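Local coordinates for NAD-dependent epimerase/dehydratase (Methylobacillus flagellatus KT, PDB 3GPI), which is of unknown function but probably binds NAD or a related dinucleotide through a Rossmann-type domain of the short-chain dehydrogenase/reductase kind, at residues Val29-Ser35 and Gln44-Val50; Val50-Leu56 and Asn91-Ala95; Ile59-Pro64 and Ala95-Ala99; Leu101-Phe105 and Leu197-Arg201; Phe106-Val112 and Met137-Glu141. One frame throughout, in Å; residues are numbered along the deposited sequence.

Contact 1 (Val29-Ser35 and Gln44-Val50); sequences VTGLRRS and QTLIADV
The parallel pairing of strand 29-33 with strand 45-47, in which G31 faces T45, L32 faces L46 and R33 faces I47, forms one margin of the Rossmann-type sheet. Four backbone hydrogen bonds zip it together: G31 N to Q44 O, and then L46 N to G31 O, R33 N to L46 O and A48 N to R33 O. Waters extend the pairing at its start, one bridging V29 O to Q44 N and another T30 OG1 to Q44 NE2.

On the face with T45 and I47, R33 rises with CG between its backbone N and carbonyl carbon (chi1 70°) and then runs extended. NE donates to T45 OG1 at 2.9 Å, close to the guanidinium plane, while I47 CG1 lies 3.5 Å above that plane, over its centre. A water joins R33 NH2 to T45 O. A methionine here would lack these N-H groups and would probably leave T45 OG1 without this donor and the water without its hold on strand 29-33.

On the other face, L32 CD2 packs 3.7 Å from A48 CB and 4.0 Å from V50 CG1. The L32 side is apolar and largely buried, whereas the R33 side mixes a charge, a hydroxyl and the I47 side chain; there the NE bond, the I47 cover and the water on NH2 set the guanidinium's orientation.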
# COMPACT_ATOMS: atom_id res chain seq x y z
N VAL A 29 14.82 5.72 11.89
CA VAL A 29 13.47 5.85 11.36
C VAL A 29 12.60 6.61 12.36
O VAL A 29 12.61 6.31 13.57
CB VAL A 29 12.80 4.46 11.15
CG1 VAL A 29 11.40 4.63 10.56
CG2 VAL A 29 13.73 3.52 10.30
N THR A 30 11.84 7.57 11.86
CA THR A 30 10.86 8.32 12.68
C THR A 30 9.55 8.37 11.92
O THR A 30 9.52 8.57 10.70
CB THR A 30 11.35 9.77 12.96
OG1 THR A 30 12.65 9.69 13.55
CG2 THR A 30 10.39 10.52 13.91
N GLY A 31 8.43 8.23 12.65
CA GLY A 31 7.11 8.36 12.03
C GLY A 31 6.40 9.64 12.41
O GLY A 31 6.71 10.25 13.44
N LEU A 32 5.46 10.03 11.58
CA LEU A 32 4.60 11.14 11.87
C LEU A 32 3.20 10.54 11.97
O LEU A 32 2.70 9.95 11.00
CB LEU A 32 4.70 12.17 10.72
CG LEU A 32 4.16 13.59 10.84
CD1 LEU A 32 4.74 14.41 9.69
CD2 LEU A 32 2.63 13.59 10.77
N ARG A 33 2.57 10.69 13.15
CA ARG A 33 1.24 10.12 13.41
C ARG A 33 0.27 11.16 13.95
O ARG A 33 0.66 12.28 14.26
CB ARG A 33 1.40 9.01 14.44
CG ARG A 33 1.76 9.55 15.84
CD ARG A 33 1.63 8.51 16.89
NE ARG A 33 2.31 8.95 18.10
CZ ARG A 33 1.69 9.26 19.24
NH1 ARG A 33 0.37 9.16 19.35
NH2 ARG A 33 2.41 9.65 20.28
N ARG A 34 -1.01 10.79 14.05
CA ARG A 34 -2.00 11.57 14.81
C ARG A 34 -2.06 11.18 16.30
O ARG A 34 -1.76 10.02 16.66
CB ARG A 34 -3.37 11.32 14.19
CG ARG A 34 -3.49 11.71 12.72
CD ARG A 34 -4.93 11.50 12.22
NE ARG A 34 -5.35 10.11 12.39
CZ ARG A 34 -5.22 9.16 11.47
NH1 ARG A 34 -4.72 9.45 10.27
NH2 ARG A 34 -5.61 7.93 11.74
N SER A 35 -2.53 12.09 17.17
CA SER A 35 -2.62 11.82 18.63
C SER A 35 -3.57 10.68 18.98
O SER A 35 -3.34 9.95 19.92
CB SER A 35 -2.99 13.07 19.42
OG SER A 35 -4.30 13.49 19.10
N GLN A 44 9.51 5.10 17.24
CA GLN A 44 9.82 6.50 17.41
C GLN A 44 8.92 7.33 16.53
O GLN A 44 8.99 7.19 15.31
CB GLN A 44 11.28 6.70 16.98
CG GLN A 44 11.76 8.06 17.07
CD GLN A 44 12.49 8.28 18.37
OE1 GLN A 44 12.47 7.41 19.25
NE2 GLN A 44 13.12 9.43 18.51
N THR A 45 8.03 8.14 17.11
CA THR A 45 7.17 9.00 16.32
C THR A 45 7.00 10.36 16.98
O THR A 45 7.27 10.48 18.18
CB THR A 45 5.72 8.43 16.09
OG1 THR A 45 5.01 8.41 17.34
CG2 THR A 45 5.73 7.00 15.53
N LEU A 46 6.53 11.32 16.19
CA LEU A 46 5.99 12.59 16.68
C LEU A 46 4.56 12.73 16.19
O LEU A 46 4.13 12.09 15.23
CB LEU A 46 6.85 13.79 16.22
CG LEU A 46 6.89 14.05 14.71
CD1 LEU A 46 6.13 15.30 14.35
CD2 LEU A 46 8.35 14.19 14.25
N ILE A 47 3.79 13.57 16.89
CA ILE A 47 2.44 13.90 16.53
C ILE A 47 2.43 15.15 15.68
O ILE A 47 3.02 16.18 16.05
CB ILE A 47 1.54 14.06 17.82
CG1 ILE A 47 1.43 12.72 18.57
CG2 ILE A 47 0.17 14.62 17.44
CD1 ILE A 47 1.00 12.86 20.07
N ALA A 48 1.78 15.08 14.54
CA ALA A 48 1.55 16.25 13.72
C ALA A 48 0.36 16.03 12.81
O ALA A 48 -0.17 14.92 12.72
CB ALA A 48 2.80 16.60 12.92
N ASP A 49 -0.06 17.09 12.13
CA ASP A 49 -1.21 17.06 11.24
C ASP A 49 -0.75 17.60 9.93
O ASP A 49 -0.48 18.80 9.81
CB ASP A 49 -2.35 17.93 11.78
CG ASP A 49 -3.60 17.90 10.90
OD1 ASP A 49 -3.56 17.50 9.72
OD2 ASP A 49 -4.67 18.30 11.40
N VAL A 50 -0.64 16.72 8.93
CA VAL A 50 -0.13 17.12 7.63
C VAL A 50 -0.96 18.21 6.93
O VAL A 50 -0.47 18.87 6.04
CB VAL A 50 0.10 15.90 6.69
CG1 VAL A 50 1.15 14.95 7.31
CG2 VAL A 50 -1.22 15.17 6.40
O HOH W 1 11.24 4.23 15.03
O HOH W 2 13.72 10.71 15.93
O HOH W 3 5.13 10.58 19.98

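Contact 2 (Val50-Leu56 and Asn91-Ala95); sequences VTRPDTL and NTLSA
N91 and V50 make the one direct hydrogen bond between N91-A95 and V50-L56. The N91 side chain sets CG anti to its own carbonyl carbon (chi1 -69°), which carries the amide out from helix 86-95 to the loop that follows strand 45-47. ND2 then donates to V50 O at 2.8 Å with an N-H...O angle of 156°. The fit is good on both sides: the donor sits on a lone pair in the carbonyl plane, and the oxygen lies close to the amide plane. A water accepts from ND2 as well and gives a weak bond to T51 O. The P53 ring rests against the amide, CG lying 3.8 Å from N91 CG, and L56 CD1 meets N91 CB at 3.7 Å, the two side chains crossing at about a right angle. A leucine in place of N91 would probably leave V50 O without this donor and lose the water bridge to T51 O.

One residue on, T92 OG1 bonds back to G88 O within its helix and touches V50 CG1 at 3.6 Å, deep between the loop and strand 66-69. A95, one turn along from N91, lays its methyl CB 3.6 Å from L56 CB, and a water donates to both L56 O and A95 O.

The loop backbone is therefore held at one end by the N91 amide on V50 O, and at the other by the A95-L56 packing beside the water that bonds both carbonyls.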
# COMPACT_ATOMS: atom_id res chain seq x y z
N VAL A 50 -0.64 16.72 8.93
CA VAL A 50 -0.13 17.12 7.63
C VAL A 50 -0.96 18.21 6.93
O VAL A 50 -0.47 18.87 6.04
CB VAL A 50 0.10 15.90 6.69
CG1 VAL A 50 1.15 14.95 7.31
CG2 VAL A 50 -1.22 15.17 6.40
N THR A 51 -2.21 18.39 7.38
CA THR A 51 -3.08 19.43 6.82
C THR A 51 -2.86 20.80 7.47
O THR A 51 -3.39 21.81 6.99
CB THR A 51 -4.59 19.05 6.91
OG1 THR A 51 -5.01 18.98 8.29
CG2 THR A 51 -4.84 17.70 6.24
N ARG A 52 -2.08 20.82 8.55
CA ARG A 52 -1.81 22.04 9.30
C ARG A 52 -0.32 22.36 9.33
O ARG A 52 0.40 21.86 10.20
CB ARG A 52 -2.36 21.89 10.70
CG ARG A 52 -3.89 21.99 10.77
CD ARG A 52 -4.38 21.69 12.17
NE ARG A 52 -3.78 22.59 13.16
CZ ARG A 52 -3.41 22.24 14.39
NH1 ARG A 52 -3.56 20.98 14.81
NH2 ARG A 52 -2.88 23.14 15.20
N PRO A 53 0.14 23.21 8.40
CA PRO A 53 1.56 23.56 8.34
C PRO A 53 2.19 23.97 9.67
O PRO A 53 3.37 23.70 9.88
CB PRO A 53 1.59 24.72 7.34
CG PRO A 53 0.42 24.47 6.46
CD PRO A 53 -0.63 23.86 7.32
N ASP A 54 1.41 24.59 10.56
CA ASP A 54 1.96 25.04 11.85
C ASP A 54 2.35 23.90 12.80
O ASP A 54 3.06 24.13 13.78
CB ASP A 54 1.01 26.03 12.56
CG ASP A 54 1.05 27.43 11.95
OD1 ASP A 54 1.79 27.65 10.96
OD2 ASP A 54 0.33 28.31 12.45
N THR A 55 1.93 22.67 12.49
CA THR A 55 2.31 21.51 13.31
C THR A 55 3.50 20.78 12.69
O THR A 55 3.93 19.75 13.22
CB THR A 55 1.16 20.49 13.44
OG1 THR A 55 0.90 19.90 12.16
CG2 THR A 55 -0.13 21.17 13.99
N LEU A 56 3.99 21.27 11.56
CA LEU A 56 5.07 20.58 10.81
C LEU A 56 6.43 21.25 10.91
O LEU A 56 7.39 20.88 10.22
CB LEU A 56 4.70 20.45 9.33
CG LEU A 56 3.39 19.70 9.01
CD1 LEU A 56 3.05 19.82 7.56
CD2 LEU A 56 3.46 18.24 9.44
N ASN A 91 2.26 20.18 2.01
CA ASN A 91 2.62 20.74 3.31
C ASN A 91 3.86 20.04 3.85
O ASN A 91 4.78 20.71 4.34
CB ASN A 91 1.48 20.63 4.32
CG ASN A 91 0.30 21.54 3.98
OD1 ASN A 91 0.43 22.43 3.14
ND2 ASN A 91 -0.81 21.31 4.63
N THR A 92 3.90 18.72 3.72
CA THR A 92 5.02 17.91 4.21
C THR A 92 6.28 18.22 3.42
O THR A 92 7.36 18.43 4.01
CB THR A 92 4.69 16.42 4.12
OG1 THR A 92 3.58 16.11 4.96
CG2 THR A 92 5.85 15.59 4.63
N LEU A 93 6.21 18.25 2.10
CA LEU A 93 7.38 18.59 1.33
C LEU A 93 7.89 20.00 1.62
O LEU A 93 9.09 20.21 1.78
CB LEU A 93 7.10 18.44 -0.16
CG LEU A 93 6.77 17.02 -0.58
CD1 LEU A 93 6.16 17.03 -2.00
CD2 LEU A 93 8.04 16.17 -0.54
N SER A 94 6.98 20.96 1.72
CA SER A 94 7.36 22.32 2.05
C SER A 94 8.07 22.37 3.41
O SER A 94 9.08 23.08 3.56
CB SER A 94 6.12 23.19 2.09
OG SER A 94 6.48 24.50 2.52
N ALA A 95 7.55 21.62 4.37
CA ALA A 95 8.11 21.62 5.74
C ALA A 95 9.50 20.98 5.75
O ALA A 95 10.27 21.20 6.70
CB ALA A 95 7.20 20.90 6.71
O HOH W 4 -3.09 23.27 4.02
O HOH W 5 9.93 21.38 9.38

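Contact 3 (Ile59-Pro64 and Ala95-Ala99); sequences IVHLRP and ALEGA
I59 meets A95 and L96, where helix 86-95 gives way to a type II turn spanning L96 to A99. Its CD1 lies 3.9 Å from A95 CB, and its CG1 is equally far from L96 CD2, the I59 and L96 side chains crossing at about a right angle.

V60 comes next. Its CB lies 3.4 Å from A95 O, and CG2, anti to the V60 backbone N, reaches into the turn to 3.4 Å from E97 O and 3.5 Å from A99 N. A water accepts from V60 N and donates to A95 O, tying the backbones beside this packing.

R63 bends at chi3 (59°) and brings NH2 to G98 O at 2.9 Å; the donor stands 35° from the carbonyl plane. P64 finishes the segment, CG against L96 CD2 at 3.8 Å and CD near A99 CB.

G98 has backbone angles at which a side chain would jam against E97 O, and a CB there would also press on V60 CG2. The turn thus owes its shape to glycine; it is held by the R63 bond together with V60 and the water, while A95, L96 and A99 provide the apolar contacts that join these two loops at the edge of the domain.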
# COMPACT_ATOMS: atom_id res chain seq x y z
N ILE A 59 9.70 18.96 11.81
CA ILE A 59 10.14 17.75 11.08
C ILE A 59 11.46 17.94 10.32
O ILE A 59 12.21 16.97 10.14
CB ILE A 59 9.06 17.11 10.15
CG1 ILE A 59 8.71 17.97 8.93
CG2 ILE A 59 7.81 16.73 10.97
CD1 ILE A 59 7.74 17.24 7.98
N VAL A 60 11.78 19.15 9.86
CA VAL A 60 13.04 19.35 9.16
C VAL A 60 14.23 19.07 10.06
O VAL A 60 15.32 18.73 9.55
CB VAL A 60 13.11 20.76 8.55
CG1 VAL A 60 13.45 21.82 9.60
CG2 VAL A 60 14.09 20.81 7.38
N HIS A 61 14.04 19.15 11.38
CA HIS A 61 15.16 18.81 12.27
C HIS A 61 15.53 17.34 12.24
O HIS A 61 16.64 16.95 12.65
CB HIS A 61 14.88 19.23 13.69
CG HIS A 61 15.01 20.70 13.92
ND1 HIS A 61 14.31 21.34 14.91
CD2 HIS A 61 15.75 21.65 13.29
CE1 HIS A 61 14.61 22.63 14.89
NE2 HIS A 61 15.48 22.84 13.91
N LEU A 62 14.62 16.50 11.76
CA LEU A 62 14.94 15.09 11.58
C LEU A 62 15.92 14.85 10.44
O LEU A 62 16.53 13.78 10.35
CB LEU A 62 13.67 14.28 11.29
CG LEU A 62 12.64 14.27 12.42
CD1 LEU A 62 11.31 13.70 11.88
CD2 LEU A 62 13.16 13.47 13.59
N ARG A 63 16.06 15.82 9.57
CA ARG A 63 16.94 15.74 8.42
C ARG A 63 16.89 14.38 7.68
O ARG A 63 17.91 13.74 7.47
CB ARG A 63 18.39 16.08 8.85
CG ARG A 63 18.47 17.52 9.32
CD ARG A 63 19.90 18.05 9.46
NE ARG A 63 20.60 17.97 8.17
CZ ARG A 63 20.33 18.71 7.11
NH1 ARG A 63 20.97 18.47 5.98
NH2 ARG A 63 19.47 19.72 7.15
N PRO A 64 15.68 13.97 7.27
CA PRO A 64 15.65 12.67 6.59
C PRO A 64 16.29 12.75 5.19
O PRO A 64 16.19 13.79 4.52
CB PRO A 64 14.14 12.42 6.44
CG PRO A 64 13.56 13.82 6.31
CD PRO A 64 14.33 14.56 7.38
N ALA A 95 7.55 21.62 4.37
CA ALA A 95 8.11 21.62 5.74
C ALA A 95 9.50 20.98 5.75
O ALA A 95 10.27 21.20 6.70
CB ALA A 95 7.20 20.90 6.71
N LEU A 96 9.82 20.18 4.73
CA LEU A 96 11.12 19.52 4.65
C LEU A 96 12.12 20.34 3.90
O LEU A 96 13.21 19.84 3.60
CB LEU A 96 10.99 18.13 4.02
CG LEU A 96 10.37 17.13 5.00
CD1 LEU A 96 10.00 15.81 4.31
CD2 LEU A 96 11.28 16.86 6.21
N GLU A 97 11.78 21.58 3.53
CA GLU A 97 12.76 22.46 2.93
C GLU A 97 13.88 22.69 3.94
O GLU A 97 13.72 23.26 5.06
CB GLU A 97 12.14 23.78 2.44
CG GLU A 97 13.10 24.62 1.60
CD GLU A 97 12.39 25.60 0.67
OE1 GLU A 97 13.03 26.14 -0.25
OE2 GLU A 97 11.18 25.82 0.86
N GLY A 98 15.04 22.24 3.51
CA GLY A 98 16.25 22.27 4.31
C GLY A 98 16.79 20.88 4.61
O GLY A 98 17.96 20.74 4.93
N ALA A 99 15.92 19.86 4.58
CA ALA A 99 16.37 18.48 4.81
C ALA A 99 17.17 18.01 3.60
O ALA A 99 16.95 18.48 2.47
CB ALA A 99 15.16 17.55 5.00
O HOH W 5 9.93 21.38 9.38

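Contact 4 (Leu101-Phe105 and Leu197-Arg201); sequences LQHVF and LIQQR
R201 of the segment L197-R201 reaches back to Q102 and H103 at the start of strand 103-109, while L197 and I198 pack on F105 farther along. Helix and strand run nearly antiparallel, at 163° by their short axes. These axes are 11.1 Å apart, and H103 and F105 both point from the strand toward the helix.

The shape of R201 explains its reach. CG stands anti to the backbone N, the chain bends at chi2 (62°) and is extended through chi3, with chi4 (77°) turning the guanidinium. This brings CD over one face of the H103 ring, 3.9 Å from its centroid, a CH-pi contact; the guanidinium stands nearly perpendicular to the imidazole. Farther out, NH2 donates to Q102 O at 2.9 Å, from well above the carbonyl plane and so not on a lone pair. S148 OG adds a weak bond to the same oxygen.

H103 is held from turning because ND1 is hydrogen-bonded to S148 OG and NE2 to T150 OG1. Its CD2 lies 3.5 Å above the plane of the F105 ring, toward the rim. F105 puts CG anti to its carbonyl carbon, and the ring swings toward the helix: CE1 meets L197 CB at 3.7 Å, and CE2 meets I198 CG1 at 3.5 Å.

Thus F105 packs against L197 and I198, and R201 bonds the start of the strand. The neighbouring guanidinium would probably disfavour protonation of H103.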
# COMPACT_ATOMS: atom_id res chain seq x y z
N LEU A 101 16.96 15.76 1.55
CA LEU A 101 16.05 14.79 0.97
C LEU A 101 16.53 14.30 -0.39
O LEU A 101 16.77 15.09 -1.31
CB LEU A 101 14.67 15.45 0.87
CG LEU A 101 13.47 14.58 0.50
CD1 LEU A 101 13.30 13.54 1.58
CD2 LEU A 101 12.21 15.46 0.40
N GLN A 102 16.69 12.98 -0.52
CA GLN A 102 17.19 12.36 -1.75
C GLN A 102 16.10 11.62 -2.52
O GLN A 102 16.25 11.39 -3.71
CB GLN A 102 18.30 11.37 -1.41
CG GLN A 102 19.56 12.04 -0.87
CD GLN A 102 20.56 11.04 -0.34
OE1 GLN A 102 20.19 9.99 0.22
NE2 GLN A 102 21.85 11.37 -0.46
N HIS A 103 15.04 11.20 -1.85
CA HIS A 103 14.01 10.44 -2.53
C HIS A 103 12.73 10.48 -1.75
O HIS A 103 12.73 10.47 -0.52
CB HIS A 103 14.42 8.97 -2.73
CG HIS A 103 13.84 8.36 -3.98
ND1 HIS A 103 14.29 8.69 -5.24
CD2 HIS A 103 12.79 7.52 -4.16
CE1 HIS A 103 13.59 8.01 -6.15
NE2 HIS A 103 12.68 7.31 -5.51
N VAL A 104 11.62 10.53 -2.49
CA VAL A 104 10.29 10.39 -1.91
C VAL A 104 9.63 9.12 -2.43
O VAL A 104 9.51 8.93 -3.62
CB VAL A 104 9.41 11.57 -2.28
CG1 VAL A 104 8.02 11.37 -1.69
CG2 VAL A 104 10.01 12.86 -1.78
N PHE A 105 9.21 8.23 -1.53
CA PHE A 105 8.37 7.08 -1.89
C PHE A 105 6.94 7.43 -1.52
O PHE A 105 6.66 7.73 -0.34
CB PHE A 105 8.82 5.81 -1.17
CG PHE A 105 10.16 5.31 -1.59
CD1 PHE A 105 10.28 4.51 -2.71
CD2 PHE A 105 11.34 5.69 -0.92
CE1 PHE A 105 11.51 4.04 -3.12
CE2 PHE A 105 12.58 5.21 -1.34
CZ PHE A 105 12.67 4.40 -2.44
N LEU A 197 13.44 -1.31 -1.95
CA LEU A 197 13.77 -0.20 -2.86
C LEU A 197 14.68 0.78 -2.14
O LEU A 197 15.53 1.40 -2.76
CB LEU A 197 12.51 0.52 -3.35
CG LEU A 197 11.61 -0.32 -4.25
CD1 LEU A 197 10.41 0.53 -4.62
CD2 LEU A 197 12.37 -0.81 -5.51
N ILE A 198 14.52 0.93 -0.83
CA ILE A 198 15.38 1.81 -0.07
C ILE A 198 16.79 1.26 -0.03
O ILE A 198 17.74 2.05 -0.16
CB ILE A 198 14.76 2.04 1.36
CG1 ILE A 198 13.58 3.03 1.24
CG2 ILE A 198 15.82 2.59 2.37
CD1 ILE A 198 12.73 3.09 2.49
N GLN A 199 16.94 -0.05 0.13
CA GLN A 199 18.26 -0.70 0.10
C GLN A 199 18.92 -0.57 -1.28
O GLN A 199 20.15 -0.42 -1.36
CB GLN A 199 18.15 -2.16 0.52
CG GLN A 199 19.49 -2.87 0.58
CD GLN A 199 19.35 -4.33 0.95
OE1 GLN A 199 18.89 -5.14 0.15
NE2 GLN A 199 19.76 -4.67 2.18
N GLN A 200 18.12 -0.59 -2.34
CA GLN A 200 18.60 -0.53 -3.71
C GLN A 200 18.88 0.91 -4.16
O GLN A 200 19.69 1.10 -5.09
CB GLN A 200 17.56 -1.18 -4.68
CG GLN A 200 17.34 -2.69 -4.46
CD GLN A 200 18.26 -3.58 -5.28
OE1 GLN A 200 18.97 -4.45 -4.74
NE2 GLN A 200 18.23 -3.39 -6.58
N ARG A 201 18.21 1.90 -3.56
CA ARG A 201 18.12 3.30 -4.09
C ARG A 201 19.50 3.87 -4.40
O ARG A 201 19.68 4.51 -5.45
CB ARG A 201 17.30 4.25 -3.15
CG ARG A 201 17.44 5.81 -3.33
CD ARG A 201 17.01 6.42 -4.70
NE ARG A 201 17.19 7.87 -4.73
CZ ARG A 201 18.35 8.51 -4.89
NH1 ARG A 201 19.50 7.83 -5.02
NH2 ARG A 201 18.38 9.84 -4.91

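Contact 5 (Phe106-Val112 and Met137-Glu141); sequences FVSSTGV and MLEAE
S108 and E141 come together because S108 OG stands anti to its backbone N (chi1 -177°), aimed off strand 103-109 toward helix 132-143, while E141 starts anti to its carbonyl carbon and runs extended toward the strand. E141 OE2 accepts the S108 hydroxyl, OG to OE2 2.6 Å, on its anti lone pair, the one away from OE1; OE1 itself is in a salt bridge with R153 NH2.

M137 folds in a different way. CG is anti to the backbone N, but bends at chi2 (54°) and chi3 (83°) curl the sulfur round beside F106. SD lies 3.7 Å from F106 CZ, an oblique Met-aromatic contact, and CG passes 3.1 Å from S108 OG. The F106 ring also takes A140 CB against its CZ at 3.7 Å and E141 CG near CE2 at 3.8 Å. Past the strand, V112 CG1 rests on M137 CB, and V112 CB on L138 CD2. S109 OG accepts from G111 N, an ST turn that bends the chain into the 3-10 segment 110-112.

In extended short-chain dehydrogenases the end of this strand and the helix facing it border the active site, so the contact probably underlies that region here. A buried carboxylate shared between a serine and an arginine would be expected to stay ionised, with M137 CG packed on the serine and the F106 ring on E141 CG.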
# COMPACT_ATOMS: atom_id res chain seq x y z
N PHE A 106 6.04 7.41 -2.51
CA PHE A 106 4.68 7.82 -2.25
C PHE A 106 3.77 6.63 -2.44
O PHE A 106 3.76 6.04 -3.54
CB PHE A 106 4.33 8.96 -3.21
CG PHE A 106 2.90 9.42 -3.13
CD1 PHE A 106 2.48 10.28 -2.13
CD2 PHE A 106 1.98 8.97 -4.07
CE1 PHE A 106 1.13 10.69 -2.04
CE2 PHE A 106 0.64 9.38 -4.00
CZ PHE A 106 0.22 10.23 -2.99
N VAL A 107 2.98 6.31 -1.41
CA VAL A 107 2.07 5.17 -1.48
C VAL A 107 0.76 5.66 -2.05
O VAL A 107 0.00 6.40 -1.43
CB VAL A 107 1.85 4.48 -0.13
CG1 VAL A 107 0.91 3.30 -0.26
CG2 VAL A 107 3.20 4.03 0.48
N SER A 108 0.50 5.21 -3.26
CA SER A 108 -0.74 5.53 -3.97
C SER A 108 -1.61 4.29 -4.00
O SER A 108 -1.39 3.34 -3.22
CB SER A 108 -0.33 5.97 -5.35
OG SER A 108 -1.45 6.38 -6.16
N SER A 109 -2.59 4.26 -4.89
CA SER A 109 -3.55 3.18 -4.98
C SER A 109 -3.83 2.79 -6.42
O SER A 109 -3.93 3.67 -7.27
CB SER A 109 -4.88 3.68 -4.40
OG SER A 109 -5.91 2.70 -4.59
N THR A 110 -3.99 1.50 -6.69
CA THR A 110 -4.45 1.05 -8.02
C THR A 110 -5.89 1.48 -8.32
O THR A 110 -6.33 1.28 -9.45
CB THR A 110 -4.27 -0.43 -8.22
OG1 THR A 110 -4.93 -1.12 -7.16
CG2 THR A 110 -2.75 -0.79 -8.21
N GLY A 111 -6.59 2.07 -7.35
CA GLY A 111 -7.96 2.56 -7.61
C GLY A 111 -7.92 3.70 -8.60
O GLY A 111 -8.96 4.05 -9.17
N VAL A 112 -6.75 4.28 -8.88
CA VAL A 112 -6.66 5.32 -9.92
C VAL A 112 -6.99 4.76 -11.27
O VAL A 112 -7.41 5.52 -12.17
CB VAL A 112 -5.28 6.03 -9.96
CG1 VAL A 112 -5.01 6.71 -8.62
CG2 VAL A 112 -4.14 5.11 -10.31
N MET A 137 -6.09 11.18 -5.68
CA MET A 137 -4.83 10.47 -5.65
C MET A 137 -3.91 10.83 -6.80
O MET A 137 -2.71 11.06 -6.62
CB MET A 137 -5.10 8.98 -5.65
CG MET A 137 -3.89 8.15 -5.31
SD MET A 137 -2.97 8.52 -3.74
CE MET A 137 -3.90 7.66 -2.60
N LEU A 138 -4.48 10.92 -8.00
CA LEU A 138 -3.68 11.38 -9.13
C LEU A 138 -3.20 12.84 -8.93
O LEU A 138 -2.10 13.18 -9.36
CB LEU A 138 -4.39 11.19 -10.48
CG LEU A 138 -4.63 9.74 -10.91
CD1 LEU A 138 -5.51 9.76 -12.20
CD2 LEU A 138 -3.33 8.94 -11.12
N GLU A 139 -4.01 13.68 -8.27
CA GLU A 139 -3.60 15.06 -7.98
C GLU A 139 -2.41 15.08 -7.01
O GLU A 139 -1.48 15.89 -7.19
CB GLU A 139 -4.78 15.84 -7.43
CG GLU A 139 -4.42 17.22 -6.92
CD GLU A 139 -5.64 18.05 -6.67
OE1 GLU A 139 -6.44 17.71 -5.78
OE2 GLU A 139 -5.78 19.07 -7.39
N ALA A 140 -2.44 14.22 -5.99
CA ALA A 140 -1.32 14.10 -5.04
C ALA A 140 -0.07 13.58 -5.75
O ALA A 140 1.04 14.09 -5.50
CB ALA A 140 -1.69 13.23 -3.83
N GLU A 141 -0.24 12.58 -6.63
CA GLU A 141 0.86 12.01 -7.40
C GLU A 141 1.57 13.06 -8.24
O GLU A 141 2.80 13.06 -8.34
CB GLU A 141 0.37 10.92 -8.35
CG GLU A 141 0.19 9.53 -7.72
CD GLU A 141 -0.13 8.46 -8.75
OE1 GLU A 141 0.17 8.62 -9.94
OE2 GLU A 141 -0.67 7.42 -8.37

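Contacts 1, 2 and 3 form one continuous region. Contacts 1 and 2 share V50, with centres 12 Å apart; contacts 2 and 3 share A95 and a water, with centres 11 Å apart; and L62 of contact 3 packs on T30 and L46 of contact 1. Contacts 4 and 5 follow each other along strand 103-109, their centres 18 Å apart. Contact 2 reaches contact 4 where L93 packs on V104. L32, V50 and V107 lie near, without touching, the glycine-rich G10, G12, G15 pattern, which probably marks the dinucleotide site. Contacts 3 and 5 are farthest apart, 24 Å between centres. A 1,2-ethanediol about 4 Å from the L46 side chain probably comes from the crystallisation liquor.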